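Local coordinates for protein uncharacterized ACR, COG1565 superfamily (Burkholderia thailandensis, PDB 4F3N) that is of unknown function but has a methyltransferase fold, binds S-adenosyl-L-homocysteine, and may, like its family, methylate protein arginines symmetrically, at residues Lys150-Leu155 with Glu184-Gln189; Ala170-Ser175 with Asp201-Arg206; Thr284-Leu289 with Ile410-Gly415. One frame throughout, in Å; residues are numbered along the deposited sequence.

Interaction 1 (Lys150-Leu155 with Glu184-Gln189); sequences KLAAGL and ETLGAQ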
ATOM      1  N   LYS A 150       6.263  -4.067  12.719  1.00 12.01           N
ATOM      2  CA  LYS A 150       7.696  -4.385  12.473  1.00 13.12           C
ATOM      3  C   LYS A 150       8.481  -3.222  11.882  1.00 11.51           C
ATOM      4  O   LYS A 150       9.629  -2.940  12.290  1.00 10.98           O
ATOM      5  CB  LYS A 150       7.835  -5.609  11.579  1.00 15.89           C
ATOM      6  CG  LYS A 150       7.415  -6.892  12.222  1.00 18.99           C
ATOM      7  CD  LYS A 150       7.752  -8.048  11.291  1.00 21.98           C
ATOM      8  CE  LYS A 150       7.020  -9.328  11.659  1.00 26.45           C
ATOM      9  NZ  LYS A 150       7.369  -9.754  13.039  1.00 26.73           N
ATOM     10  N   LEU A 151       7.887  -2.505  10.941  1.00 10.51           N
ATOM     11  CA  LEU A 151       8.573  -1.341  10.369  1.00 10.06           C
ATOM     12  C   LEU A 151       8.740  -0.229  11.391  1.00  9.53           C
ATOM     13  O   LEU A 151       9.789   0.395  11.458  1.00  9.38           O
ATOM     14  CB  LEU A 151       7.830  -0.808   9.143  1.00 10.02           C
ATOM     15  CG  LEU A 151       8.464   0.415   8.457  1.00  9.98           C
ATOM     16  CD1 LEU A 151       9.832   0.080   7.939  1.00 10.02           C
ATOM     17  CD2 LEU A 151       7.637   0.853   7.231  1.00 10.57           C
ATOM     18  N   ALA A 152       7.701   0.011  12.205  1.00  8.85           N
ATOM     19  CA  ALA A 152       7.771   1.051  13.224  1.00  8.69           C
ATOM     20  C   ALA A 152       8.907   0.729  14.193  1.00  8.57           C
ATOM     21  O   ALA A 152       9.712   1.611  14.516  1.00  8.49           O
ATOM     22  CB  ALA A 152       6.420   1.174  13.994  1.00  8.44           C
ATOM     23  N   ALA A 153       8.972  -0.514  14.676  1.00  8.87           N
ATOM     24  CA  ALA A 153      10.023  -0.881  15.630  1.00  8.96           C
ATOM     25  C   ALA A 153      11.404  -0.683  15.002  1.00  9.17           C
ATOM     26  O   ALA A 153      12.320  -0.108  15.632  1.00  9.71           O
ATOM     27  CB  ALA A 153       9.838  -2.303  16.119  1.00  9.65           C
ATOM     28  N   GLY A 154      11.538  -1.084  13.726  1.00  9.01           N
ATOM     29  CA  GLY A 154      12.794  -0.964  13.005  1.00  9.43           C
ATOM     30  C   GLY A 154      13.178   0.473  12.751  1.00  9.44           C
ATOM     31  O   GLY A 154      14.363   0.832  12.861  1.00 10.45           O
ATOM     32  N   LEU A 155      12.205   1.297  12.374  1.00  9.44           N
ATOM     33  CA  LEU A 155      12.492   2.684  11.981  1.00  9.97           C
ATOM     34  C   LEU A 155      12.805   3.515  13.246  1.00 10.25           C
ATOM     35  O   LEU A 155      13.738   4.330  13.287  1.00  9.56           O
ATOM     36  CB  LEU A 155      11.304   3.247  11.211  1.00 10.73           C
ATOM     37  CG  LEU A 155      11.460   4.495  10.378  1.00 12.10           C
ATOM     38  CD1 LEU A 155      12.668   4.448   9.428  1.00 11.64           C
ATOM     39  CD2 LEU A 155      10.166   4.671   9.528  1.00 11.62           C
ATOM     40  N   GLU A 184       2.447  -4.886  21.103  1.00 16.32           N
ATOM     41  CA  GLU A 184       3.202  -6.069  21.527  1.00 18.62           C
ATOM     42  C   GLU A 184       4.564  -6.143  20.837  1.00 17.97           C
ATOM     43  O   GLU A 184       5.572  -6.335  21.501  1.00 16.64           O
ATOM     44  CB  GLU A 184       2.405  -7.334  21.198  1.00 21.95           C
ATOM     45  CG  GLU A 184       2.954  -8.589  21.857  1.00 25.88           C
ATOM     46  CD  GLU A 184       2.308  -9.869  21.346  1.00 30.12           C
ATOM     47  OE1 GLU A 184       1.414  -9.818  20.456  1.00 31.53           O
ATOM     48  OE2 GLU A 184       2.736 -10.949  21.819  1.00 35.65           O
ATOM     49  N   THR A 185       4.566  -5.927  19.517  1.00 16.76           N
ATOM     50  CA  THR A 185       5.782  -5.953  18.691  1.00 15.83           C
ATOM     51  C   THR A 185       6.754  -4.864  19.166  1.00 15.03           C
ATOM     52  O   THR A 185       7.934  -5.113  19.374  1.00 15.85           O
ATOM     53  CB  THR A 185       5.445  -5.731  17.200  1.00 15.12           C
ATOM     54  OG1 THR A 185       4.618  -6.795  16.718  1.00 14.80           O
ATOM     55  CG2 THR A 185       6.697  -5.638  16.330  1.00 14.96           C
ATOM     56  N   LEU A 186       6.244  -3.661  19.352  1.00 14.88           N
ATOM     57  CA  LEU A 186       7.082  -2.551  19.829  1.00 15.20           C
ATOM     58  C   LEU A 186       7.659  -2.804  21.224  1.00 16.31           C
ATOM     59  O   LEU A 186       8.792  -2.430  21.518  1.00 16.17           O
ATOM     60  CB  LEU A 186       6.280  -1.238  19.808  1.00 14.24           C
ATOM     61  CG  LEU A 186       6.095  -0.664  18.416  1.00 14.17           C
ATOM     62  CD1 LEU A 186       4.858   0.231  18.349  1.00 13.88           C
ATOM     63  CD2 LEU A 186       7.312   0.126  17.950  1.00 13.52           C
ATOM     64  N   GLY A 187       6.858  -3.368  22.112  1.00 18.54           N
ATOM     65  CA  GLY A 187       7.340  -3.657  23.460  1.00 20.73           C
ATOM     66  C   GLY A 187       8.474  -4.663  23.445  1.00 22.85           C
ATOM     67  O   GLY A 187       9.431  -4.537  24.211  1.00 24.96           O
ATOM     68  N   ALA A 188       8.362  -5.647  22.553  1.00 24.02           N
ATOM     69  CA  ALA A 188       9.323  -6.735  22.405  1.00 25.41           C
ATOM     70  C   ALA A 188      10.594  -6.314  21.661  1.00 26.72           C
ATOM     71  O   ALA A 188      11.698  -6.699  22.048  1.00 27.64           O
ATOM     72  CB  ALA A 188       8.662  -7.890  21.668  1.00 25.18           C
ATOM     73  N   GLN A 189      10.436  -5.525  20.607  1.00 25.40           N
ATOM     74  CA  GLN A 189      11.521  -5.230  19.671  1.00 25.11           C
ATOM     75  C   GLN A 189      12.145  -3.840  19.793  1.00 24.87           C
ATOM     76  O   GLN A 189      13.238  -3.621  19.280  1.00 25.78           O
ATOM     77  CB  GLN A 189      11.012  -5.446  18.243  1.00 25.47           C
ATOM     78  CG  GLN A 189      10.690  -6.901  17.959  1.00 28.00           C
ATOM     79  CD  GLN A 189      10.268  -7.168  16.513  1.00 31.05           C
ATOM     80  OE1 GLN A 189      10.703  -6.475  15.570  1.00 33.06           O
ATOM     81  NE2 GLN A 189       9.421  -8.187  16.328  1.00 31.85           N
TER
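Helices 150-155 and 184-189 run the same general way, their axes 8.9 Å apart at closest approach and crossing at -32°, and the approach is tightest where A153 faces L186, with CA atoms 5.4 Å apart. Two alanines make this spacing a good example of how small residues let a branched neighbour reach a helix backbone. L186 sends its CD2 methyl to 3.7 Å from the CA of A153, and the same methyl lies near the CB atoms of both A152 and A153. The CB of A153 is shared, since it also meets the CB of Q189 at 4.0 Å, so that L186 and Q189 of one helix meet a single methyl group of the other. T185 contributes carbon, not oxygen: its CG2, anti to the backbone N, rests 4.0 Å from the backbone N of K150. Its OG1 is hydrogen-bonded to the carbonyl O atoms of T148 and R181. At the more exposed border the side chains of K150 and Q189 slant across each other, with NZ of K150 4.2 Å from NE2 of Q189. No hydrogen bond joins the two segments; the join is van der Waals packing. Beneath the contact, A152 lies on Y169 of strand 168-172 and on E143 of strand 140-144, while L151 turns to helix 118-136 and to strand 210-214, which carries the ligand-binding N214.

Interaction 2 (Ala170-Ser175 with Asp201-Arg206); sequences AIVDLS and DALPER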
ATOM      1  N   ALA A 170       3.649   8.377  15.431  1.00  9.76           N
ATOM      2  CA  ALA A 170       2.202   8.203  15.401  1.00  9.74           C
ATOM      3  C   ALA A 170       1.845   7.064  14.472  1.00 10.11           C
ATOM      4  O   ALA A 170       2.388   6.964  13.353  1.00 10.33           O
ATOM      5  CB  ALA A 170       1.482   9.478  14.961  1.00  9.34           C
ATOM      6  N   ILE A 171       0.989   6.170  14.934  1.00  9.69           N
ATOM      7  CA  ILE A 171       0.430   5.111  14.035  1.00  9.66           C
ATOM      8  C   ILE A 171      -1.061   5.345  13.825  1.00 10.23           C
ATOM      9  O   ILE A 171      -1.806   5.462  14.778  1.00  9.60           O
ATOM     10  CB  ILE A 171       0.667   3.673  14.552  1.00  9.36           C
ATOM     11  CG1 ILE A 171       2.161   3.366  14.616  1.00  9.22           C
ATOM     12  CG2 ILE A 171      -0.121   2.675  13.699  1.00  9.40           C
ATOM     13  CD1 ILE A 171       2.561   2.065  15.328  1.00  9.20           C
ATOM     14  N   VAL A 172      -1.504   5.422  12.571  1.00 10.55           N
ATOM     15  CA  VAL A 172      -2.918   5.543  12.259  1.00 11.76           C
ATOM     16  C   VAL A 172      -3.527   4.180  12.035  1.00 12.46           C
ATOM     17  O   VAL A 172      -3.211   3.516  11.051  1.00 12.58           O
ATOM     18  CB  VAL A 172      -3.223   6.419  11.008  1.00 12.24           C
ATOM     19  CG1 VAL A 172      -4.730   6.561  10.816  1.00 13.35           C
ATOM     20  CG2 VAL A 172      -2.569   7.779  11.134  1.00 12.02           C
ATOM     21  N   ASP A 173      -4.425   3.810  12.941  1.00 12.34           N
ATOM     22  CA  ASP A 173      -5.079   2.498  12.991  1.00 13.54           C
ATOM     23  C   ASP A 173      -6.571   2.767  13.012  1.00 14.46           C
ATOM     24  O   ASP A 173      -7.189   2.834  14.078  1.00 13.73           O
ATOM     25  CB  ASP A 173      -4.619   1.728  14.236  1.00 13.42           C
ATOM     26  CG  ASP A 173      -5.390   0.443  14.464  1.00 14.16           C
ATOM     27  OD1 ASP A 173      -5.867  -0.199  13.503  1.00 14.76           O
ATOM     28  OD2 ASP A 173      -5.529   0.049  15.633  1.00 14.66           O
ATOM     29  N   LEU A 174      -7.140   2.958  11.827  1.00 15.23           N
ATOM     30  CA  LEU A 174      -8.516   3.436  11.722  1.00 16.83           C
ATOM     31  C   LEU A 174      -9.488   2.496  12.397  1.00 17.85           C
ATOM     32  O   LEU A 174     -10.467   2.953  12.975  1.00 19.09           O
ATOM     33  CB  LEU A 174      -8.958   3.564  10.244  1.00 17.45           C
ATOM     34  CG  LEU A 174      -8.199   4.528   9.330  1.00 18.39           C
ATOM     35  CD1 LEU A 174      -8.816   4.536   7.922  1.00 19.69           C
ATOM     36  CD2 LEU A 174      -8.155   5.924   9.925  1.00 19.17           C
ATOM     37  N   SER A 175      -9.253   1.191  12.281  1.00 18.25           N
ATOM     38  CA  SER A 175     -10.228   0.225  12.762  1.00 20.29           C
ATOM     39  C   SER A 175     -10.111  -0.046  14.251  1.00 19.93           C
ATOM     40  O   SER A 175     -11.054  -0.560  14.863  1.00 19.54           O
ATOM     41  CB  SER A 175     -10.090  -1.111  12.032  1.00 20.76           C
ATOM     42  OG  SER A 175      -8.942  -1.811  12.476  1.00 21.13           O
ATOM     43  N   ASP A 201      -6.897   7.466  15.635  1.00 15.97           N
ATOM     44  CA  ASP A 201      -8.068   6.857  15.044  1.00 18.47           C
ATOM     45  C   ASP A 201      -8.360   7.412  13.627  1.00 18.79           C
ATOM     46  O   ASP A 201      -9.157   6.830  12.885  1.00 19.19           O
ATOM     47  CB  ASP A 201      -9.290   7.121  15.916  1.00 19.85           C
ATOM     48  CG  ASP A 201      -9.161   6.489  17.302  1.00 21.48           C
ATOM     49  OD1 ASP A 201      -8.237   5.694  17.492  1.00 22.36           O
ATOM     50  OD2 ASP A 201      -9.982   6.782  18.188  1.00 24.64           O
ATOM     51  N   ALA A 202      -7.744   8.530  13.284  1.00 19.08           N
ATOM     52  CA  ALA A 202      -7.947   9.174  11.983  1.00 19.78           C
ATOM     53  C   ALA A 202      -6.763  10.058  11.660  1.00 19.33           C
ATOM     54  O   ALA A 202      -6.007  10.417  12.546  1.00 19.05           O
ATOM     55  CB  ALA A 202      -9.220   9.992  12.005  1.00 21.16           C
ATOM     56  N   LEU A 203      -6.567  10.416  10.399  1.00 20.34           N
ATOM     57  CA  LEU A 203      -5.538  11.407  10.108  1.00 19.19           C
ATOM     58  C   LEU A 203      -5.890  12.722  10.833  1.00 18.93           C
ATOM     59  O   LEU A 203      -7.053  13.144  10.840  1.00 20.38           O
ATOM     60  CB  LEU A 203      -5.422  11.655   8.606  1.00 18.90           C
ATOM     61  CG  LEU A 203      -4.943  10.514   7.714  1.00 18.42           C
ATOM     62  CD1 LEU A 203      -5.133  10.858   6.238  1.00 18.67           C
ATOM     63  CD2 LEU A 203      -3.493  10.165   8.018  1.00 19.17           C
ATOM     64  N   PRO A 204      -4.896  13.398  11.431  1.00 18.63           N
ATOM     65  CA  PRO A 204      -5.120  14.748  11.992  1.00 18.43           C
ATOM     66  C   PRO A 204      -5.306  15.799  10.868  1.00 18.45           C
ATOM     67  O   PRO A 204      -5.013  15.497   9.710  1.00 18.04           O
ATOM     68  CB  PRO A 204      -3.831  15.005  12.759  1.00 19.10           C
ATOM     69  CG  PRO A 204      -2.811  14.331  11.921  1.00 17.98           C
ATOM     70  CD  PRO A 204      -3.462  13.046  11.457  1.00 17.96           C
ATOM     71  N   GLU A 205      -5.791  16.990  11.224  1.00 18.73           N
ATOM     72  CA  GLU A 205      -5.996  18.078  10.239  1.00 19.05           C
ATOM     73  C   GLU A 205      -4.680  18.594   9.692  1.00 18.80           C
ATOM     74  O   GLU A 205      -4.579  18.995   8.522  1.00 18.80           O
ATOM     75  CB  GLU A 205      -6.795  19.221  10.887  1.00 20.37           C
ATOM     76  N   ARG A 206      -3.661  18.586  10.542  1.00 18.02           N
ATOM     77  CA  ARG A 206      -2.353  19.115  10.181  1.00 17.29           C
ATOM     78  C   ARG A 206      -1.269  18.253  10.773  1.00 15.88           C
ATOM     79  O   ARG A 206      -1.421  17.668  11.862  1.00 16.75           O
ATOM     80  CB  ARG A 206      -2.187  20.568  10.650  1.00 18.35           C
TER
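V172 and L203 meet through single methyl groups, CG2 of the valine 4.0 Å from CD2 of the leucine, and their side chains stand at about a right angle to each other. The valine divides its two branches between neighbouring residues of 201-206. With CG1 anti to the backbone N (chi1 -176°), CG1 of V172 comes within 4.1 Å of the carbonyl C of A202, while CG2 is left for the leucine. L174 approaches differently. Its CB points away from the facing segment, yet the branch end returns, bringing CD2 to 3.3 Å from the carbonyl O of D201 and 3.9 Å from the CA of A202. Thus one leucine methyl lies along the backbone of the opposing loop, whereas the valine touches both backbone and side chain. The acidic groups of D173 and D201 remain 6.5 Å apart, measured from OD2 to OD1, and R179 forms salt bridges with both, probably offsetting the repulsion between them. The arrangement illustrates the C-terminal ends of neighbouring parallel strands in the mixed sheet of a Rossmann-like methyltransferase fold: strand 168-172 pairs with outermost strand 197-200, and the end of strand 168-172 and the residues after it pack against the loop that leaves strand 197-200.

Interaction 3 (Thr284-Leu289 with Ile410-Gly415); sequences TVCAML and IAFSRG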
ATOM      1  N   THR A 284      -5.621  13.740   0.749  1.00 11.66           N
ATOM      2  CA  THR A 284      -5.881  14.074   2.148  1.00 11.47           C
ATOM      3  C   THR A 284      -4.564  14.187   2.906  1.00 11.09           C
ATOM      4  O   THR A 284      -4.373  15.102   3.678  1.00 10.99           O
ATOM      5  CB  THR A 284      -6.813  13.032   2.811  1.00 11.33           C
ATOM      6  OG1 THR A 284      -8.079  13.016   2.095  1.00 11.72           O
ATOM      7  CG2 THR A 284      -7.002  13.306   4.263  1.00 12.22           C
ATOM      8  N   VAL A 285      -3.664  13.235   2.690  1.00 10.36           N
ATOM      9  CA  VAL A 285      -2.334  13.300   3.332  1.00  9.93           C
ATOM     10  C   VAL A 285      -1.533  14.537   2.964  1.00 10.21           C
ATOM     11  O   VAL A 285      -0.928  15.195   3.821  1.00 10.27           O
ATOM     12  CB  VAL A 285      -1.526  12.027   3.001  1.00  9.67           C
ATOM     13  CG1 VAL A 285      -0.081  12.140   3.535  1.00  9.59           C
ATOM     14  CG2 VAL A 285      -2.273  10.815   3.557  1.00  9.23           C
ATOM     15  N   CYS A 286      -1.535  14.882   1.692  1.00 10.39           N
ATOM     16  CA  CYS A 286      -0.721  15.972   1.198  1.00 10.99           C
ATOM     17  C   CYS A 286      -1.337  17.327   1.587  1.00 12.06           C
ATOM     18  O   CYS A 286      -0.616  18.303   1.780  1.00 12.14           O
ATOM     19  CB  CYS A 286      -0.477  15.853  -0.304  1.00 11.08           C
ATOM     20  SG  CYS A 286       0.680  14.530  -0.717  1.00 11.77           S
ATOM     21  N   ALA A 287      -2.651  17.363   1.772  1.00 12.24           N
ATOM     22  CA  ALA A 287      -3.285  18.588   2.255  1.00 13.24           C
ATOM     23  C   ALA A 287      -3.009  18.756   3.764  1.00 13.52           C
ATOM     24  O   ALA A 287      -2.863  19.884   4.275  1.00 14.15           O
ATOM     25  CB  ALA A 287      -4.771  18.577   1.958  1.00 13.60           C
ATOM     26  N   MET A 288      -2.939  17.645   4.466  1.00 12.80           N
ATOM     27  CA  MET A 288      -2.623  17.601   5.908  1.00 12.96           C
ATOM     28  C   MET A 288      -1.191  17.990   6.205  1.00 13.00           C
ATOM     29  O   MET A 288      -0.907  18.648   7.196  1.00 13.50           O
ATOM     30  CB  MET A 288      -2.887  16.172   6.430  1.00 12.83           C
ATOM     31  CG  MET A 288      -2.345  15.861   7.821  1.00 12.78           C
ATOM     32  SD  MET A 288      -2.232  14.103   8.161  1.00 13.58           S
ATOM     33  CE  MET A 288      -0.763  13.698   7.216  1.00 12.81           C
ATOM     34  N   LEU A 289      -0.280  17.480   5.402  1.00 12.97           N
ATOM     35  CA  LEU A 289       1.144  17.757   5.586  1.00 12.62           C
ATOM     36  C   LEU A 289       1.445  19.244   5.458  1.00 13.44           C
ATOM     37  O   LEU A 289       1.305  19.787   4.369  1.00 13.96           O
ATOM     38  CB  LEU A 289       1.934  16.977   4.551  1.00 12.31           C
ATOM     39  CG  LEU A 289       3.448  17.062   4.649  1.00 12.47           C
ATOM     40  CD1 LEU A 289       3.875  16.393   5.928  1.00 12.33           C
ATOM     41  CD2 LEU A 289       4.130  16.403   3.434  1.00 12.67           C
ATOM     42  N   ILE A 410       7.513   6.607  -4.048  1.00  6.93           N
ATOM     43  CA  ILE A 410       7.151   7.985  -4.409  1.00  7.03           C
ATOM     44  C   ILE A 410       7.118   8.823  -3.117  1.00  7.36           C
ATOM     45  O   ILE A 410       6.738   8.329  -2.066  1.00  7.32           O
ATOM     46  CB  ILE A 410       5.815   8.050  -5.200  1.00  7.13           C
ATOM     47  CG1 ILE A 410       5.640   9.409  -5.874  1.00  7.27           C
ATOM     48  CG2 ILE A 410       4.589   7.731  -4.309  1.00  6.82           C
ATOM     49  CD1 ILE A 410       4.641   9.338  -7.049  1.00  7.43           C
ATOM     50  N   ALA A 411       7.583  10.066  -3.187  1.00  7.62           N
ATOM     51  CA  ALA A 411       7.580  10.928  -2.036  1.00  7.78           C
ATOM     52  C   ALA A 411       7.143  12.336  -2.411  1.00  8.08           C
ATOM     53  O   ALA A 411       7.448  12.811  -3.501  1.00  8.66           O
ATOM     54  CB  ALA A 411       8.961  10.972  -1.394  1.00  7.76           C
ATOM     55  N   PHE A 412       6.430  12.965  -1.496  1.00  8.19           N
ATOM     56  CA  PHE A 412       5.966  14.338  -1.589  1.00  8.39           C
ATOM     57  C   PHE A 412       6.524  15.141  -0.417  1.00  8.71           C
ATOM     58  O   PHE A 412       6.857  14.598   0.654  1.00  8.28           O
ATOM     59  CB  PHE A 412       4.430  14.361  -1.554  1.00  8.18           C
ATOM     60  CG  PHE A 412       3.781  13.556  -2.636  1.00  8.14           C
ATOM     61  CD1 PHE A 412       3.673  14.078  -3.905  1.00  8.42           C
ATOM     62  CD2 PHE A 412       3.330  12.253  -2.401  1.00  7.71           C
ATOM     63  CE1 PHE A 412       3.093  13.331  -4.922  1.00  8.41           C
ATOM     64  CE2 PHE A 412       2.750  11.514  -3.412  1.00  7.74           C
ATOM     65  CZ  PHE A 412       2.602  12.070  -4.656  1.00  7.92           C
ATOM     66  N   SER A 413       6.582  16.457  -0.566  1.00  9.46           N
ATOM     67  CA  SER A 413       7.154  17.273   0.470  1.00 10.02           C
ATOM     68  C   SER A 413       6.592  18.680   0.491  1.00 11.24           C
ATOM     69  O   SER A 413       5.989  19.147  -0.468  1.00 11.44           O
ATOM     70  CB  SER A 413       8.678  17.348   0.371  1.00 10.01           C
ATOM     71  OG  SER A 413       9.083  17.899  -0.875  1.00 10.04           O
ATOM     72  N   ARG A 414       6.760  19.295   1.649  1.00 12.20           N
ATOM     73  CA  ARG A 414       6.546  20.733   1.818  1.00 14.12           C
ATOM     74  C   ARG A 414       7.659  21.238   2.701  1.00 14.22           C
ATOM     75  O   ARG A 414       7.977  20.654   3.743  1.00 13.52           O
ATOM     76  CB  ARG A 414       5.223  21.037   2.470  1.00 15.66           C
ATOM     77  CG  ARG A 414       4.039  20.610   1.654  1.00 17.02           C
ATOM     78  CD  ARG A 414       2.802  21.220   2.272  1.00 18.59           C
ATOM     79  NE  ARG A 414       1.563  20.713   1.701  1.00 18.18           N
ATOM     80  CZ  ARG A 414       0.807  21.376   0.839  1.00 19.91           C
ATOM     81  NH1 ARG A 414       1.175  22.570   0.357  1.00 20.84           N
ATOM     82  NH2 ARG A 414      -0.336  20.827   0.433  1.00 21.15           N
ATOM     83  N   GLY A 415       8.293  22.323   2.271  1.00 14.19           N
ATOM     84  CA  GLY A 415       9.354  22.884   3.050  1.00 14.89           C
ATOM     85  C   GLY A 415      10.668  22.187   2.948  1.00 14.84           C
ATOM     86  O   GLY A 415      11.514  22.400   3.812  1.00 15.39           O
TER
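The carbonyl O of C286 is gripped by two nitrogens of R414, NH2 at 2.9 Å and NE at 3.2 Å, in a side-on hold that places both donors on one acceptor. The oxygen lies in the guanidinium plane, at its edge. NH2 makes the straighter bond, with an N-H...O angle of 161° against 141° for NE; it comes from above the carbonyl plane, while NE lies nearly in line with the C=O bond. The arginine chain is extended from CG to NE, which carries the head group from the strand across to the last turn of helix 276-288. Just past the helix end, the carbonyl O of L289 lies 2.8 Å from NE of R414, and NH2 has a further partner in the carbonyl O of A353. Deeper in the contact, C286 turns its sulfur toward F412, SG lying 3.8 Å from CG of the ring and 4.2 Å from its centroid in an oblique sulfur-aromatic contact. F412 is packed in turn against F296 of strand 293-298 and I346 of helix 343-352. L289, the first residue to leave the helical conformation, sets its CD2 methyl 4.3 Å from the CA of S413, against the strand backbone. A general lesson follows: the last carbonyls of a helix often lack an amide donor from a following turn and sit at the negative end of the helix dipole, and here the cationic R414 supplies C286 O with two hydrogen bonds and probably a favourable electrostatic interaction as well.

How the interactions relate
All three contacts are built on one mixed seven-stranded sheet and the helices and loops packed on it. Interactions 1 and 2 alternate along the chain, because helix 150-161, strand 168-172 and helix 179-189 follow one another; their centres lie 18 Å apart, and I171 touches both A152 and L186. Interaction 3 comes later in sequence, its second segment on strand 407-414, which runs antiparallel in the sheet. Its centre is 15 Å from that of interaction 2, and L203 and P204 bridge the two by packing on helix 276-288. Interactions 1 and 3 do not touch, with centres 25 Å apart. Interaction 2 lies between packing near the region that binds S-adenosyl-L-homocysteine and the half of the sheet built from later parts of the chain.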